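Local atomic coordinates of similar to hydroxylamine oxidoreductase (Kuenenia stuttgartiensis, PDB entry 6H5L), a protein that probably acts as an oxidoreductase, binding c-type hemes as part of a large multiheme reductase complex from an anammox bacterium. Residues A26-N31 and S38-K43; P309-Y314 and F369-H374; S454-M459 and A500-L505. All coordinates share one frame; numbering follows the deposited sequence.

Contact 1: A26-N31 and S38-K43; sequences AVYKDN and SGPFTK
Val27 and Gly39 are joined by the hydrogen bond that crosses this contact. Gly39 N donates to Val27 O at 2.8 Å, and the N-H...O angle of 170° makes the bond nearly straight. It gives a carbonyl of the weakly bonded helical turn about residues 26-28 a partner twelve residues further on.

The aromatic part is a CH-pi contact. Gly39 CA lies over one face of the Tyr28 ring, 3.8 Å from its centroid, while Pro40 CD and Ser38 OG approach the ring obliquely. Tyr24, Trp175 and Ile180 also touch this ring, and Ser38 OG is hydrogen-bonded to Thr179.

Apolar contacts come from the two branches of Val27. With chi1 at -61°, CG1 lies beside the backbone N, anti to the carbonyl carbon, and reaches Thr42 CG2 at 4.0 Å, while CG2 comes against Gly39, 3.7 Å from Gly39 CA. Thr42 closes the type I turn begun at Gly39 through a weak Thr42 N to Gly39 O bond, and its OG1 is hydrogen-bonded to Glu36.

Bringing Val27 and Gly39 together, CA to CA 4.9 Å, pinches off a loop without regular secondary structure, as in an omega loop, with Tyr28 at its neck and the side chain of Tyr28 about 10 Å from a bound heme c.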
loop_
_atom_site.group_PDB
_atom_site.type_symbol
_atom_site.label_atom_id
_atom_site.label_comp_id
_atom_site.label_asym_id
_atom_site.label_seq_id
_atom_site.Cartn_x
_atom_site.Cartn_y
_atom_site.Cartn_z
ATOM N N ALA A 26 60.547 -16.577 8.646
ATOM C CA ALA A 26 60.809 -17.964 9.012
ATOM C C ALA A 26 60.121 -18.343 10.316
ATOM O O ALA A 26 59.820 -19.522 10.533
ATOM C CB ALA A 26 62.314 -18.206 9.117
ATOM N N VAL A 27 59.867 -17.369 11.190
ATOM C CA VAL A 27 59.259 -17.622 12.492
ATOM C C VAL A 27 57.823 -17.136 12.572
ATOM O O VAL A 27 57.184 -17.308 13.621
ATOM C CB VAL A 27 60.093 -17.000 13.629
ATOM C CG1 VAL A 27 61.486 -17.607 13.660
ATOM C CG2 VAL A 27 60.162 -15.487 13.478
ATOM N N TYR A 28 57.287 -16.537 11.507
ATOM C CA TYR A 28 55.925 -16.022 11.562
ATOM C C TYR A 28 55.066 -16.480 10.389
ATOM O O TYR A 28 53.847 -16.617 10.534
ATOM C CB TYR A 28 55.938 -14.492 11.643
ATOM C CG TYR A 28 56.099 -13.962 13.052
ATOM C CD1 TYR A 28 55.120 -14.188 14.012
ATOM C CD2 TYR A 28 57.223 -13.234 13.423
ATOM C CE1 TYR A 28 55.257 -13.709 15.304
ATOM C CE2 TYR A 28 57.369 -12.749 14.714
ATOM C CZ TYR A 28 56.381 -12.989 15.649
ATOM O OH TYR A 28 56.519 -12.514 16.934
ATOM N N LYS A 29 55.669 -16.722 9.225
ATOM C CA LYS A 29 54.896 -17.150 8.061
ATOM C C LYS A 29 55.103 -18.608 7.683
ATOM O O LYS A 29 54.130 -19.290 7.351
ATOM C CB LYS A 29 55.214 -16.278 6.841
ATOM C CG LYS A 29 54.327 -16.610 5.644
ATOM C CD LYS A 29 54.703 -15.847 4.386
ATOM C CE LYS A 29 53.758 -16.213 3.248
ATOM N NZ LYS A 29 54.070 -15.506 1.976
ATOM N N ASP A 30 56.343 -19.098 7.707
ATOM C CA ASP A 30 56.621 -20.478 7.320
ATOM C C ASP A 30 55.775 -21.445 8.139
ATOM O O ASP A 30 55.695 -21.338 9.367
ATOM C CB ASP A 30 58.107 -20.789 7.492
ATOM C CG ASP A 30 58.967 -20.106 6.447
ATOM O OD1 ASP A 30 58.402 -19.454 5.541
ATOM O OD2 ASP A 30 60.207 -20.224 6.533
ATOM N N ASN A 31 55.138 -22.389 7.453
ATOM C CA ASN A 31 54.134 -23.241 8.084
ATOM C C ASN A 31 54.815 -24.339 8.885
ATOM O O ASN A 31 55.247 -25.355 8.337
ATOM C CB ASN A 31 53.191 -23.836 7.047
ATOM C CG ASN A 31 52.110 -24.704 7.676
ATOM O OD1 ASN A 31 52.253 -25.923 7.770
ATOM N ND2 ASN A 31 51.024 -24.074 8.115
ATOM N N SER A 38 55.908 -19.497 17.528
ATOM C CA SER A 38 56.112 -18.449 16.538
ATOM C C SER A 38 56.934 -17.337 17.171
ATOM O O SER A 38 56.970 -17.184 18.395
ATOM C CB SER A 38 54.784 -17.899 16.007
ATOM O OG SER A 38 54.047 -17.269 17.040
ATOM N N GLY A 39 57.590 -16.559 16.316
ATOM C CA GLY A 39 58.420 -15.470 16.767
ATOM C C GLY A 39 59.811 -15.926 17.153
ATOM O O GLY A 39 60.180 -17.091 16.973
ATOM N N PRO A 40 60.614 -15.011 17.697
ATOM C CA PRO A 40 61.985 -15.377 18.095
ATOM C C PRO A 40 62.053 -16.504 19.115
ATOM O O PRO A 40 63.078 -17.196 19.185
ATOM C CB PRO A 40 62.543 -14.064 18.664
ATOM C CG PRO A 40 61.337 -13.259 19.033
ATOM C CD PRO A 40 60.303 -13.606 18.008
ATOM N N PHE A 41 60.999 -16.715 19.901
ATOM C CA PHE A 41 60.953 -17.788 20.885
ATOM C C PHE A 41 60.076 -18.946 20.425
ATOM O O PHE A 41 59.415 -19.588 21.247
ATOM C CB PHE A 41 60.468 -17.248 22.230
ATOM C CG PHE A 41 61.162 -15.985 22.657
ATOM C CD1 PHE A 41 62.527 -15.977 22.897
ATOM C CD2 PHE A 41 60.453 -14.807 22.811
ATOM C CE1 PHE A 41 63.169 -14.817 23.285
ATOM C CE2 PHE A 41 61.089 -13.645 23.197
ATOM C CZ PHE A 41 62.449 -13.650 23.434
ATOM N N THR A 42 60.055 -19.217 19.115
ATOM C CA THR A 42 59.203 -20.277 18.580
ATOM C C THR A 42 59.591 -21.649 19.116
ATOM O O THR A 42 58.738 -22.540 19.217
ATOM C CB THR A 42 59.259 -20.268 17.051
ATOM O OG1 THR A 42 58.543 -21.397 16.535
ATOM C CG2 THR A 42 60.703 -20.318 16.564
ATOM N N LYS A 43 60.858 -21.839 19.468
ATOM C CA LYS A 43 61.344 -23.119 19.967
ATOM C C LYS A 43 61.110 -23.312 21.460
ATOM O O LYS A 43 61.448 -24.376 21.992
ATOM C CB LYS A 43 62.838 -23.249 19.662
ATOM C CG LYS A 43 63.186 -23.209 18.180
ATOM C CD LYS A 43 62.620 -24.417 17.446
ATOM C CE LYS A 43 63.084 -24.456 15.999
ATOM N NZ LYS A 43 62.632 -25.688 15.296
#

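Contact 2: P309-Y314 and F369-H374; sequences PSNLEY and FMFQAH
The His374 ring carries Pro309 on one face: Pro309 CD sits over the ring centre, 3.5 Å from the centroid and only 11° off the ring normal, which defines a CH-pi contact. The Phe371 ring is met differently. Pro309 CB and Asn311 OD1 lie at its edge near the ring plane, each 4.1 Å from Phe371 CE1, while Leu312 CG comes in obliquely, 4.2 Å from Phe371 CD1. The amide of Asn311 is turned 75° from the Phe371 ring, so the two flat groups do not stack. Trp302 packs edge-to-face with Phe371 as well.

Phe371 and His374, three residues apart, project from the same side of helix 356-389, one of the long helices in the C-terminal part of this hydroxylamine oxidoreductase-like multiheme fold. Residues 309-314 form an irregular segment laid against that side, their nearest CA atoms, those of Leu312 and Phe371, being 7.4 Å apart. With CG of Phe371 anti to its carbonyl carbon (chi1 -75°), the ring leans toward the loop although the CB bond does not point straight at it.

Leu312 touches both aromatic residues, CG meeting the Phe371 ring and CD1 the backbone side of the pair. CD1 rests 3.9 Å from His374 CB and also lies beside Phe371 O, a carbonyl hydrogen-bonded to Thr375 OG1. Polar anchoring of the loop comes from outside the contact: Asn311 ND2 is bonded to Asp333 OD1, and Asn311 OD1 to Ile334 N. On the helix, His374 ND1 makes a weak bond back to Met370 O, 3.3 Å long. Lys468 of helix 455-476 touches His374, whose side chain is about 10 Å from a bound heme c.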
loop_
_atom_site.group_PDB
_atom_site.type_symbol
_atom_site.label_atom_id
_atom_site.label_comp_id
_atom_site.label_asym_id
_atom_site.label_seq_id
_atom_site.Cartn_x
_atom_site.Cartn_y
_atom_site.Cartn_z
ATOM N N PRO A 309 55.438 10.502 26.767
ATOM C CA PRO A 309 55.721 11.606 25.844
ATOM C C PRO A 309 57.063 12.258 26.146
ATOM O O PRO A 309 57.484 12.359 27.301
ATOM C CB PRO A 309 54.563 12.582 26.098
ATOM C CG PRO A 309 54.163 12.314 27.512
ATOM C CD PRO A 309 54.356 10.833 27.713
ATOM N N SER A 310 57.738 12.705 25.079
ATOM C CA SER A 310 59.027 13.375 25.217
ATOM C C SER A 310 58.908 14.794 25.754
ATOM O O SER A 310 59.933 15.412 26.062
ATOM C CB SER A 310 59.759 13.413 23.872
ATOM O OG SER A 310 59.085 14.245 22.940
ATOM N N ASN A 311 57.692 15.323 25.870
ATOM C CA ASN A 311 57.469 16.688 26.317
ATOM C C ASN A 311 57.407 16.806 27.835
ATOM O O ASN A 311 56.910 17.816 28.348
ATOM C CB ASN A 311 56.184 17.240 25.693
ATOM C CG ASN A 311 56.023 16.832 24.239
ATOM O OD1 ASN A 311 55.336 15.858 23.931
ATOM N ND2 ASN A 311 56.657 17.575 23.339
ATOM N N LEU A 312 57.891 15.802 28.563
ATOM C CA LEU A 312 57.874 15.814 30.017
ATOM C C LEU A 312 59.260 15.512 30.563
ATOM O O LEU A 312 60.052 14.794 29.943
ATOM C CB LEU A 312 56.869 14.799 30.585
ATOM C CG LEU A 312 55.387 15.162 30.502
ATOM C CD1 LEU A 312 54.535 14.070 31.132
ATOM C CD2 LEU A 312 55.128 16.501 31.170
ATOM N N GLU A 313 59.542 16.067 31.738
ATOM C CA GLU A 313 60.776 15.807 32.466
ATOM C C GLU A 313 60.464 14.834 33.597
ATOM O O GLU A 313 59.708 15.169 34.516
ATOM C CB GLU A 313 61.366 17.108 33.010
ATOM C CG GLU A 313 62.671 16.943 33.765
ATOM C CD GLU A 313 63.884 17.272 32.917
ATOM O OE1 GLU A 313 63.786 17.193 31.674
ATOM O OE2 GLU A 313 64.933 17.618 33.501
ATOM N N TYR A 314 61.039 13.637 33.528
ATOM C CA TYR A 314 60.705 12.560 34.446
ATOM C C TYR A 314 61.723 12.467 35.575
ATOM O O TYR A 314 62.891 12.829 35.418
ATOM C CB TYR A 314 60.628 11.223 33.705
ATOM C CG TYR A 314 59.663 11.243 32.544
ATOM C CD1 TYR A 314 58.312 10.975 32.732
ATOM C CD2 TYR A 314 60.099 11.545 31.262
ATOM C CE1 TYR A 314 57.425 11.001 31.671
ATOM C CE2 TYR A 314 59.223 11.572 30.198
ATOM C CZ TYR A 314 57.888 11.300 30.407
ATOM O OH TYR A 314 57.018 11.329 29.343
ATOM N N PHE A 369 45.271 16.026 30.067
ATOM C CA PHE A 369 45.015 14.870 30.919
ATOM C C PHE A 369 46.145 13.854 30.816
ATOM O O PHE A 369 46.555 13.265 31.822
ATOM C CB PHE A 369 43.679 14.225 30.552
ATOM C CG PHE A 369 43.402 12.942 31.286
ATOM C CD1 PHE A 369 42.784 12.956 32.528
ATOM C CD2 PHE A 369 43.760 11.720 30.736
ATOM C CE1 PHE A 369 42.531 11.777 33.206
ATOM C CE2 PHE A 369 43.513 10.541 31.411
ATOM C CZ PHE A 369 42.895 10.569 32.646
ATOM N N MET A 370 46.659 13.635 29.605
ATOM C CA MET A 370 47.719 12.649 29.421
ATOM C C MET A 370 49.039 13.132 30.010
ATOM O O MET A 370 49.819 12.329 30.538
ATOM C CB MET A 370 47.871 12.321 27.939
ATOM C CG MET A 370 46.691 11.562 27.375
ATOM S SD MET A 370 46.398 10.058 28.318
ATOM C CE MET A 370 47.693 9.000 27.679
ATOM N N PHE A 371 49.310 14.435 29.926
ATOM C CA PHE A 371 50.532 14.972 30.517
ATOM C C PHE A 371 50.533 14.794 32.030
ATOM O O PHE A 371 51.534 14.369 32.618
ATOM C CB PHE A 371 50.692 16.447 30.142
ATOM C CG PHE A 371 51.121 16.668 28.719
ATOM C CD1 PHE A 371 52.047 15.828 28.123
ATOM C CD2 PHE A 371 50.596 17.712 27.977
ATOM C CE1 PHE A 371 52.443 16.028 26.813
ATOM C CE2 PHE A 371 50.988 17.915 26.665
ATOM C CZ PHE A 371 51.913 17.073 26.083
ATOM N N GLN A 372 49.409 15.109 32.681
ATOM C CA GLN A 372 49.342 14.963 34.130
ATOM C C GLN A 372 49.234 13.499 34.541
ATOM O O GLN A 372 49.703 13.126 35.622
ATOM C CB GLN A 372 48.169 15.776 34.688
ATOM C CG GLN A 372 46.787 15.306 34.260
ATOM C CD GLN A 372 46.217 14.249 35.186
ATOM O OE1 GLN A 372 46.323 14.356 36.409
ATOM N NE2 GLN A 372 45.615 13.216 34.608
ATOM N N ALA A 373 48.633 12.657 33.697
ATOM C CA ALA A 373 48.543 11.236 34.019
ATOM C C ALA A 373 49.903 10.559 33.907
ATOM O O ALA A 373 50.283 9.768 34.782
ATOM C CB ALA A 373 47.519 10.552 33.115
ATOM N N HIS A 374 50.656 10.856 32.840
ATOM C CA HIS A 374 52.020 10.346 32.742
ATOM C C HIS A 374 52.911 10.895 33.844
ATOM O O HIS A 374 53.812 10.191 34.312
ATOM C CB HIS A 374 52.610 10.673 31.369
ATOM C CG HIS A 374 52.394 9.600 30.347
ATOM N ND1 HIS A 374 51.465 9.706 29.335
ATOM C CD2 HIS A 374 52.986 8.396 30.186
ATOM C CE1 HIS A 374 51.496 8.614 28.593
ATOM N NE2 HIS A 374 52.411 7.802 29.090
#

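Contact 3: S454-M459 and A500-L505; sequences SDIENM and AEAARL
Ile456 meets Glu501 through two torsion choices. The isoleucine runs extended, its CG1 anti to the backbone N (chi1 -161°), which carries CD1 across to the other helix. Glu501 leaves its helix with CG likewise anti to N, then bends at chi2 (72°). The stem thus packs against Ile456, with CG 3.9 Å from Ile456 CB, while the carboxylate turns toward polar partners.

Ile456 CD1 is the main apolar probe: it lies 3.9 Å from Glu501 CB and touches Ala502 at both N and CB. Met459 CE adds a looser contact to Glu501 CB at 4.5 Å.

The two oxygens of Glu501 are used separately. OE1 accepts Arg504 NH2 at 3.0 Å, a salt bridge one helical turn apart in which the oxygen lies in the guanidinium plane; a weak bond from Arg504 NE accompanies it. OE2 takes a water proton at 2.6 Å, and the same water accepts weakly from Ile456 N, linking the carboxylate to helix 455-476. OE2 also forms a salt bridge with Arg504 of a third subunit, and Arg504 NH1 in turn reaches Glu501 of the second subunit, which places this antiparallel helix pair at the interface between copies. Asp455 OD2, 5.2 Å from Glu501 OE2, has a long, weak ion pair with the third subunit's Arg504, which would ease repulsion between the two acids.

Ser454 occupies the N-cap, and Glu457 OE1 accepts from its N and OG from opposite faces of the carboxylate plane; Arg400 NH1 adds a salt bridge to the same Glu457 OE1.

Helices 455-476 and 480-513 run nearly antiparallel here, the short axes 161° apart and 10.7 Å at closest approach. Helix 356-389 packs against both: Val384 and Leu387 touch Ile456, and Ile383 and Leu387 touch Ala502.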
loop_
_atom_site.group_PDB
_atom_site.type_symbol
_atom_site.label_atom_id
_atom_site.label_comp_id
_atom_site.label_asym_id
_atom_site.label_seq_id
_atom_site.Cartn_x
_atom_site.Cartn_y
_atom_site.Cartn_z
ATOM N N SER A 454 56.684 -8.278 42.715
ATOM C CA SER A 454 56.259 -8.065 44.086
ATOM C C SER A 454 54.882 -7.402 44.099
ATOM O O SER A 454 54.272 -7.153 43.056
ATOM C CB SER A 454 57.286 -7.222 44.843
ATOM O OG SER A 454 57.461 -5.955 44.231
ATOM N N ASP A 455 54.381 -7.116 45.301
ATOM C CA ASP A 455 53.064 -6.501 45.420
ATOM C C ASP A 455 53.063 -5.089 44.846
ATOM O O ASP A 455 52.149 -4.715 44.103
ATOM C CB ASP A 455 52.622 -6.488 46.883
ATOM C CG ASP A 455 51.142 -6.772 47.045
ATOM O OD1 ASP A 455 50.387 -6.575 46.070
ATOM O OD2 ASP A 455 50.736 -7.192 48.151
ATOM N N ILE A 456 54.090 -4.294 45.165
ATOM C CA ILE A 456 54.076 -2.882 44.796
ATOM C C ILE A 456 54.353 -2.699 43.306
ATOM O O ILE A 456 53.935 -1.698 42.709
ATOM C CB ILE A 456 55.077 -2.098 45.669
ATOM C CG1 ILE A 456 54.753 -0.604 45.635
ATOM C CG2 ILE A 456 56.514 -2.356 45.227
ATOM C CD1 ILE A 456 55.513 0.207 46.657
ATOM N N GLU A 457 55.059 -3.645 42.680
ATOM C CA GLU A 457 55.325 -3.541 41.247
ATOM C C GLU A 457 54.046 -3.687 40.430
ATOM O O GLU A 457 53.862 -2.993 39.420
ATOM C CB GLU A 457 56.357 -4.590 40.830
ATOM C CG GLU A 457 57.789 -4.210 41.160
ATOM C CD GLU A 457 58.754 -5.353 40.935
ATOM O OE1 GLU A 457 58.656 -6.363 41.664
ATOM O OE2 GLU A 457 59.602 -5.248 40.023
ATOM N N ASN A 458 53.145 -4.575 40.853
ATOM C CA ASN A 458 51.872 -4.732 40.165
ATOM C C ASN A 458 50.869 -3.649 40.532
ATOM O O ASN A 458 49.957 -3.381 39.746
ATOM C CB ASN A 458 51.280 -6.106 40.466
ATOM C CG ASN A 458 51.576 -7.118 39.372
ATOM O OD1 ASN A 458 52.402 -6.870 38.494
ATOM N ND2 ASN A 458 50.899 -8.261 39.416
ATOM N N MET A 459 51.011 -3.024 41.701
ATOM C CA MET A 459 50.229 -1.825 41.982
ATOM C C MET A 459 50.538 -0.742 40.961
ATOM O O MET A 459 49.628 -0.149 40.371
ATOM C CB MET A 459 50.517 -1.313 43.393
ATOM C CG MET A 459 50.158 -2.261 44.514
ATOM S SD MET A 459 50.696 -1.640 46.123
ATOM C CE MET A 459 50.264 -3.022 47.179
ATOM N N ALA A 500 51.764 3.549 51.014
ATOM C CA ALA A 500 51.638 2.769 52.240
ATOM C C ALA A 500 52.572 1.567 52.225
ATOM O O ALA A 500 53.154 1.211 53.256
ATOM C CB ALA A 500 50.189 2.319 52.430
ATOM N N GLU A 501 52.734 0.934 51.063
ATOM C CA GLU A 501 53.636 -0.208 50.965
ATOM C C GLU A 501 55.092 0.230 51.063
ATOM O O GLU A 501 55.906 -0.446 51.704
ATOM C CB GLU A 501 53.381 -0.965 49.661
ATOM C CG GLU A 501 54.259 -2.191 49.457
ATOM C CD GLU A 501 53.890 -3.353 50.363
ATOM O OE1 GLU A 501 52.935 -3.225 51.161
ATOM O OE2 GLU A 501 54.557 -4.405 50.270
ATOM N N ALA A 502 55.441 1.354 50.432
ATOM C CA ALA A 502 56.796 1.879 50.564
ATOM C C ALA A 502 57.107 2.229 52.013
ATOM O O ALA A 502 58.183 1.898 52.522
ATOM C CB ALA A 502 56.978 3.100 49.663
ATOM N N ALA A 503 56.169 2.892 52.695
ATOM C CA ALA A 503 56.356 3.180 54.113
ATOM C C ALA A 503 56.366 1.906 54.945
ATOM O O ALA A 503 57.040 1.849 55.979
ATOM C CB ALA A 503 55.264 4.130 54.604
ATOM N N ARG A 504 55.632 0.879 54.511
ATOM C CA ARG A 504 55.622 -0.389 55.232
ATOM C C ARG A 504 56.961 -1.105 55.105
ATOM O O ARG A 504 57.458 -1.684 56.078
ATOM C CB ARG A 504 54.491 -1.270 54.708
ATOM C CG ARG A 504 53.931 -2.260 55.709
ATOM C CD ARG A 504 52.419 -2.292 55.596
ATOM N NE ARG A 504 51.989 -2.355 54.202
ATOM C CZ ARG A 504 50.854 -1.834 53.747
ATOM N NH1 ARG A 504 50.034 -1.201 54.573
ATOM N NH2 ARG A 504 50.543 -1.937 52.461
ATOM N N LEU A 505 57.560 -1.075 53.912
ATOM C CA LEU A 505 58.844 -1.738 53.713
ATOM C C LEU A 505 59.979 -0.994 54.403
ATOM O O LEU A 505 60.935 -1.623 54.870
ATOM C CB LEU A 505 59.132 -1.883 52.219
ATOM C CG LEU A 505 58.243 -2.877 51.470
ATOM C CD1 LEU A 505 58.443 -2.754 49.969
ATOM C CD2 LEU A 505 58.524 -4.298 51.935
HETATM O O HOH W 1 55.838 -4.979 48.024
#

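The three contacts follow one another along the chain without nesting, and none touches another. Contacts 2 and 3 are the closer pair, with centres 23 Å apart and nearest atoms about 11 Å apart; helix 356-389, which supplies residues 369-374, continues to pack on both helices of contact 3. Contact 1 lies apart, its centre 37 Å from that of contact 2 and 38 Å from that of contact 3. The side chains of Tyr28 and His374 each lie about 10 Å from a bound heme c, too far for direct contact. Contact 3, centred 30 Å from the chain's centre, takes part in subunit association, as contact 2 does through Phe369 and Gln372; no other chain touches contact 1.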